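Local atomic coordinates of alginate lyase, family PL7 (Zobellia galactanivorans, PDB entry 3ZPY), a protein that probably cleaves the polysaccharide alginate as a lyase, the present chain being its catalytic domain, cut from a longer protein. Residues 58-63 against 238-243; 102-107 against 179-184. All coordinates share one frame; numbering follows the deposited sequence.

Overall arrangement
Both contacts belong to one seven-stranded antiparallel sheet, where strands 235-247 and 96-107 are neighbours, so interaction 1 and interaction 2 flank the same strand pair with centres about 9 Å apart. Interaction 1 is the more buried: a regular antiparallel pairing with apolar residues on one face and a tyrosine-arginine pair on the other. Interaction 2 lies farther from the centre of the chain, about 13 Å against 9 Å, and is partly buried; its pairing gives way to an irregular loop where water and polar side chains supplement the remaining backbone bonds. Among the direct links between them are Arg-239 NH2 to Gln-104 OE1 and, between backbones, Lys-241 N to Thr-102 O.

Interaction 1 (58-63 against 238-243); sequences VYFKCY and VRIKNL
Tyr-59 and Arg-239 lie side by side and point the same way, a non-hydrogen-bonded antiparallel pair whose polar ends meet. Arg-239 CB sits over one face of the phenol ring, a CH-pi contact 4.1 Å from the Tyr-59 ring centroid, and Arg-239 CD comes within 3.5 Å of Tyr-59 CE2. Arg-239 CG stands between the backbone N and the carbonyl carbon (chi1 64°), and from there the extended chain runs along the ring to bring NH1 to Tyr-59 OH at 2.9 Å. The hydroxyl lies in the guanidinium plane, although the bond is bent, 140° at the hydrogen. Tyr-59 OH is also hydrogen-bonded to Asp-54 OD2, Arg-239 NH2 hydrogen-bonds Gln-104 OE1, and Trp-57 receives the guanidinium in a cation-pi contact. Were Tyr-59 an alanine, with ring and hydroxyl gone, the Arg-239 chain would probably be freer to turn and Asp-54 would be likely to lose a hydrogen-bond partner.

These strands are neighbours in one sheet of the jelly-roll beta-sandwich of PL7 lyases. Hydrogen-bonded pairs Val-58 with Ile-240 and Phe-60 with Val-238 enclose the tyrosine-arginine pair; the bond from Phe-60 N to Val-238 O, 2.8 Å, is nearly straight at 174°. Their side chains occupy the other face, where branched and aromatic residues suit a buried interior. The Phe-60 and Ile-240 side chains cross at about a right angle, with Ile-240 CD1 3.7 Å from Phe-60 CE1. Beyond them, Phe-60 packs on Val-77 and Leu-79 of strand 76-83 in the facing sheet.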
loop_
_atom_site.group_PDB
_atom_site.type_symbol
_atom_site.label_atom_id
_atom_site.label_comp_id
_atom_site.label_asym_id
_atom_site.label_seq_id
_atom_site.Cartn_x
_atom_site.Cartn_y
_atom_site.Cartn_z
ATOM N N VAL A 58 -3.171 7.893 10.781
ATOM C CA VAL A 58 -2.458 6.639 11.118
ATOM C C VAL A 58 -1.242 6.550 10.196
ATOM O O VAL A 58 -1.362 6.725 8.981
ATOM C CB VAL A 58 -3.370 5.390 11.042
ATOM C CG1 VAL A 58 -2.544 4.105 11.201
ATOM C CG2 VAL A 58 -4.476 5.494 12.107
ATOM N N TYR A 59 -0.113 6.420 10.847
ATOM C CA TYR A 59 1.225 6.424 10.165
ATOM C C TYR A 59 1.707 5.023 9.972
ATOM O O TYR A 59 1.537 4.164 10.890
ATOM C CB TYR A 59 2.210 7.102 11.100
ATOM C CG TYR A 59 1.957 8.599 11.290
ATOM C CD1 TYR A 59 0.968 9.046 12.167
ATOM C CD2 TYR A 59 2.745 9.584 10.614
ATOM C CE1 TYR A 59 0.712 10.429 12.366
ATOM C CE2 TYR A 59 2.454 10.947 10.803
ATOM C CZ TYR A 59 1.472 11.358 11.652
ATOM O OH TYR A 59 1.259 12.738 11.841
ATOM N N PHE A 60 2.190 4.738 8.752
ATOM C CA PHE A 60 2.781 3.446 8.347
ATOM C C PHE A 60 4.164 3.754 8.015
ATOM O O PHE A 60 4.455 4.421 6.994
ATOM C CB PHE A 60 2.040 2.950 7.109
ATOM C CG PHE A 60 0.556 2.685 7.348
ATOM C CD1 PHE A 60 -0.364 3.772 7.393
ATOM C CD2 PHE A 60 0.072 1.368 7.496
ATOM C CE1 PHE A 60 -1.740 3.511 7.611
ATOM C CE2 PHE A 60 -1.253 1.140 7.743
ATOM C CZ PHE A 60 -2.171 2.195 7.736
ATOM N N LYS A 61 5.077 3.245 8.891
ATOM C CA LYS A 61 6.512 3.555 8.759
ATOM C C LYS A 61 7.263 2.201 8.477
ATOM O O LYS A 61 7.147 1.243 9.298
ATOM C CB LYS A 61 7.002 4.182 10.148
ATOM C CG LYS A 61 8.385 4.754 10.037
ATOM C CD LYS A 61 8.796 5.518 11.276
ATOM C CE LYS A 61 10.138 6.157 11.141
ATOM N NZ LYS A 61 10.391 7.062 12.284
ATOM N N CYS A 62 7.947 2.179 7.343
ATOM C CA CYS A 62 8.639 0.941 6.920
ATOM C C CYS A 62 10.047 1.291 6.494
ATOM O O CYS A 62 10.298 2.397 5.998
ATOM C CB CYS A 62 7.773 0.239 5.803
ATOM S SG CYS A 62 8.348 -1.410 5.406
ATOM N N TYR A 63 10.965 0.353 6.662
ATOM C CA TYR A 63 12.374 0.684 6.556
ATOM C C TYR A 63 13.018 -0.148 5.472
ATOM O O TYR A 63 12.683 -1.330 5.320
ATOM C CB TYR A 63 13.152 0.406 7.892
ATOM C CG TYR A 63 12.564 1.157 9.051
ATOM C CD1 TYR A 63 11.358 0.716 9.647
ATOM C CD2 TYR A 63 13.255 2.264 9.607
ATOM C CE1 TYR A 63 10.754 1.394 10.674
ATOM C CE2 TYR A 63 12.646 2.965 10.687
ATOM C CZ TYR A 63 11.465 2.443 11.252
ATOM O OH TYR A 63 10.847 3.176 12.253
ATOM N N VAL A 238 4.168 7.040 5.338
ATOM C CA VAL A 238 2.874 7.289 4.710
ATOM C C VAL A 238 1.900 7.527 5.866
ATOM O O VAL A 238 1.944 6.862 6.912
ATOM C CB VAL A 238 2.367 6.101 3.880
ATOM C CG1 VAL A 238 0.971 6.366 3.386
ATOM C CG2 VAL A 238 3.326 5.748 2.749
ATOM N N ARG A 239 1.021 8.506 5.743
ATOM C CA ARG A 239 -0.001 8.698 6.760
ATOM C C ARG A 239 -1.396 8.803 6.067
ATOM O O ARG A 239 -1.523 9.399 4.994
ATOM C CB ARG A 239 0.345 9.884 7.661
ATOM C CG ARG A 239 0.392 11.260 7.014
ATOM C CD ARG A 239 0.790 12.290 8.048
ATOM N NE ARG A 239 0.856 13.614 7.543
ATOM C CZ ARG A 239 1.194 14.657 8.278
ATOM N NH1 ARG A 239 1.411 14.509 9.593
ATOM N NH2 ARG A 239 1.403 15.805 7.651
ATOM N N ILE A 240 -2.411 8.180 6.709
ATOM C CA ILE A 240 -3.734 7.999 6.096
ATOM C C ILE A 240 -4.821 8.434 7.088
ATOM O O ILE A 240 -4.727 8.177 8.320
ATOM C CB ILE A 240 -3.921 6.508 5.631
ATOM C CG1 ILE A 240 -2.813 6.138 4.662
ATOM C CG2 ILE A 240 -5.312 6.242 5.104
ATOM C CD1 ILE A 240 -2.685 4.653 4.258
ATOM N N LYS A 241 -5.875 8.985 6.506
ATOM C CA LYS A 241 -7.123 9.159 7.272
ATOM C C LYS A 241 -8.302 9.014 6.314
ATOM O O LYS A 241 -8.110 8.897 5.091
ATOM C CB LYS A 241 -7.203 10.530 7.955
ATOM C CG LYS A 241 -7.145 11.747 7.091
ATOM C CD LYS A 241 -7.014 13.007 7.970
ATOM C CE LYS A 241 -6.981 14.198 7.085
ATOM N NZ LYS A 241 -7.024 15.464 7.900
ATOM N N ASN A 242 -9.550 9.044 6.812
ATOM C CA ASN A 242 -10.743 9.048 6.002
ATOM C C ASN A 242 -10.754 7.868 5.016
ATOM O O ASN A 242 -10.958 8.082 3.781
ATOM C CB ASN A 242 -10.858 10.395 5.199
ATOM C CG ASN A 242 -10.974 11.564 6.075
ATOM O OD1 ASN A 242 -11.255 11.447 7.246
ATOM N ND2 ASN A 242 -10.538 12.695 5.523
ATOM N N LEU A 243 -10.478 6.666 5.512
ATOM C CA LEU A 243 -10.387 5.444 4.718
ATOM C C LEU A 243 -11.772 4.804 4.659
ATOM O O LEU A 243 -12.405 4.577 5.681
ATOM C CB LEU A 243 -9.451 4.476 5.467
ATOM C CG LEU A 243 -9.316 3.073 4.810
ATOM C CD1 LEU A 243 -8.805 3.035 3.375
ATOM C CD2 LEU A 243 -8.402 2.224 5.681
#

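Interaction 2 (102-107 against 179-184); sequences TVQVNQ and DTTYNC
Thr-102 and Val-103 pair antiparallel with Asn-183 and Tyr-182, the short axes running at 128°, whereas residues 179-181, which precede the strand, lie outside the regular pairing, though Asp-179 N still bonds Val-105 O at 2.9 Å. This is the entry to strand 182-189 in the jelly-roll beta-sandwich of the alginate lyase domain. Water 2 bridges the two backbones here, accepting from Val-105 N and donating to Thr-180 O.

On the face shared by Thr-102 and Asn-183, the two side chains run alongside each other. Thr-102 OG1 lies beside its own backbone N (chi1 -64°), where the hydroxyl donates to Asn-183 OD1 at 2.7 Å, in the plane of that carbonyl. The threonine methyl, Thr-102 CG2, also presses on Thr-181 CG2 at 3.4 Å, tighter than usual for two carbons. On the opposite face the contact between the segments is apolar: Val-103 CG1 meets Cys-184 SG at 3.4 Å and Tyr-182 CB at 4.1 Å, while Phe-121 of strand 117-125 packs against both Val-103 and Cys-184. A small branched residue and a compact cysteine side chain suit this buried site between the sheets.

Gln-104 suits its position because its long, extended chain spans the irregular backbone and its amide can serve several partners. While OE1 hydrogen-bonds NH2 of Arg-239, NE2 donates to water 1, which in turn donates to Asp-179 O. A second bond from Gln-104 NE2 goes to Thr-181 OG1, which lies in the amide plane 2.8 Å away, nearly straight at 174° at the hydrogen.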
loop_
_atom_site.group_PDB
_atom_site.type_symbol
_atom_site.label_atom_id
_atom_site.label_comp_id
_atom_site.label_asym_id
_atom_site.label_seq_id
_atom_site.Cartn_x
_atom_site.Cartn_y
_atom_site.Cartn_z
ATOM N N THR A 102 -7.432 9.425 2.347
ATOM C CA THR A 102 -6.770 10.711 2.311
ATOM C C THR A 102 -5.366 10.423 2.777
ATOM O O THR A 102 -5.156 9.844 3.860
ATOM C CB THR A 102 -7.537 11.695 3.253
ATOM O OG1 THR A 102 -8.845 11.873 2.718
ATOM C CG2 THR A 102 -6.814 13.071 3.360
ATOM N N VAL A 103 -4.442 10.897 2.020
ATOM C CA VAL A 103 -3.005 10.406 2.253
ATOM C C VAL A 103 -2.036 11.577 2.161
ATOM O O VAL A 103 -2.246 12.563 1.419
ATOM C CB VAL A 103 -2.648 9.322 1.174
ATOM C CG1 VAL A 103 -2.488 9.919 -0.256
ATOM C CG2 VAL A 103 -1.378 8.548 1.566
ATOM N N GLN A 104 -0.931 11.412 2.902
ATOM C CA GLN A 104 0.331 12.088 2.558
ATOM C C GLN A 104 1.480 11.114 2.611
ATOM O O GLN A 104 1.400 10.062 3.275
ATOM C CB GLN A 104 0.663 13.190 3.530
ATOM C CG GLN A 104 -0.427 14.278 3.761
ATOM C CD GLN A 104 0.155 15.454 4.465
ATOM O OE1 GLN A 104 1.323 15.365 4.985
ATOM N NE2 GLN A 104 -0.567 16.553 4.528
ATOM N N VAL A 105 2.501 11.453 1.832
ATOM C CA VAL A 105 3.767 10.720 1.948
ATOM C C VAL A 105 4.704 11.778 2.547
ATOM O O VAL A 105 4.858 12.868 1.943
ATOM C CB VAL A 105 4.264 10.087 0.649
ATOM C CG1 VAL A 105 5.627 9.423 0.900
ATOM C CG2 VAL A 105 3.195 9.158 0.073
ATOM N N ASN A 106 5.363 11.450 3.683
ATOM C CA ASN A 106 6.187 12.369 4.335
ATOM C C ASN A 106 7.700 12.102 4.158
ATOM O O ASN A 106 8.479 12.940 4.509
ATOM C CB ASN A 106 5.864 12.340 5.831
ATOM C CG ASN A 106 4.381 12.720 6.093
ATOM O OD1 ASN A 106 3.963 13.837 5.763
ATOM N ND2 ASN A 106 3.579 11.750 6.511
ATOM N N GLN A 107 8.099 10.937 3.633
ATOM C CA GLN A 107 9.499 10.588 3.528
ATOM C C GLN A 107 9.574 9.407 2.588
ATOM O O GLN A 107 8.771 8.474 2.708
ATOM C CB GLN A 107 10.033 10.103 4.922
ATOM C CG GLN A 107 11.512 9.797 4.938
ATOM C CD GLN A 107 12.472 10.988 4.943
ATOM O OE1 GLN A 107 12.173 12.064 5.309
ATOM N NE2 GLN A 107 13.666 10.715 4.652
ATOM N N ASP A 179 4.401 15.728 1.901
ATOM C CA ASP A 179 3.738 16.526 2.929
ATOM C C ASP A 179 2.604 17.287 2.361
ATOM O O ASP A 179 2.286 18.345 2.849
ATOM C CB ASP A 179 4.776 17.495 3.500
ATOM C CG ASP A 179 5.982 16.774 4.122
ATOM O OD1 ASP A 179 5.823 15.733 4.761
ATOM O OD2 ASP A 179 7.152 17.215 3.843
ATOM N N THR A 180 1.771 16.670 1.523
ATOM C CA THR A 180 0.701 17.281 0.788
ATOM C C THR A 180 -0.469 16.349 0.782
ATOM O O THR A 180 -0.339 15.170 0.394
ATOM C CB THR A 180 1.084 17.637 -0.632
ATOM O OG1 THR A 180 2.149 18.587 -0.596
ATOM C CG2 THR A 180 -0.058 18.236 -1.405
ATOM N N THR A 181 -1.627 16.803 1.210
ATOM C CA THR A 181 -2.823 15.925 1.344
ATOM C C THR A 181 -3.425 15.712 -0.024
ATOM O O THR A 181 -3.712 16.661 -0.793
ATOM C CB THR A 181 -3.800 16.655 2.272
ATOM O OG1 THR A 181 -3.158 16.556 3.520
ATOM C CG2 THR A 181 -5.158 15.899 2.323
ATOM N N TYR A 182 -3.675 14.420 -0.296
ATOM C CA TYR A 182 -4.433 14.050 -1.525
ATOM C C TYR A 182 -5.611 13.202 -1.051
ATOM O O TYR A 182 -5.441 12.228 -0.295
ATOM C CB TYR A 182 -3.566 13.212 -2.469
ATOM C CG TYR A 182 -2.454 14.017 -2.996
ATOM C CD1 TYR A 182 -2.634 14.910 -4.051
ATOM C CD2 TYR A 182 -1.157 13.893 -2.414
ATOM C CE1 TYR A 182 -1.582 15.659 -4.543
ATOM C CE2 TYR A 182 -0.076 14.691 -2.845
ATOM C CZ TYR A 182 -0.304 15.534 -3.938
ATOM O OH TYR A 182 0.739 16.279 -4.418
ATOM N N ASN A 183 -6.782 13.548 -1.558
ATOM C CA ASN A 183 -7.936 12.661 -1.435
ATOM C C ASN A 183 -8.001 11.679 -2.595
ATOM O O ASN A 183 -8.248 12.119 -3.754
ATOM C CB ASN A 183 -9.243 13.448 -1.372
ATOM C CG ASN A 183 -9.273 14.385 -0.159
ATOM O OD1 ASN A 183 -8.984 13.938 0.990
ATOM N ND2 ASN A 183 -9.616 15.658 -0.367
ATOM N N CYS A 184 -7.690 10.395 -2.339
ATOM C CA CYS A 184 -7.482 9.414 -3.424
ATOM C C CYS A 184 -8.720 8.568 -3.540
ATOM O O CYS A 184 -9.372 8.249 -2.529
ATOM C CB CYS A 184 -6.313 8.477 -3.074
ATOM S SG CYS A 184 -4.761 9.299 -2.736
HETATM O O HOH W 1 1.127 18.904 5.326
HETATM O O HOH W 2 2.055 13.874 0.078
#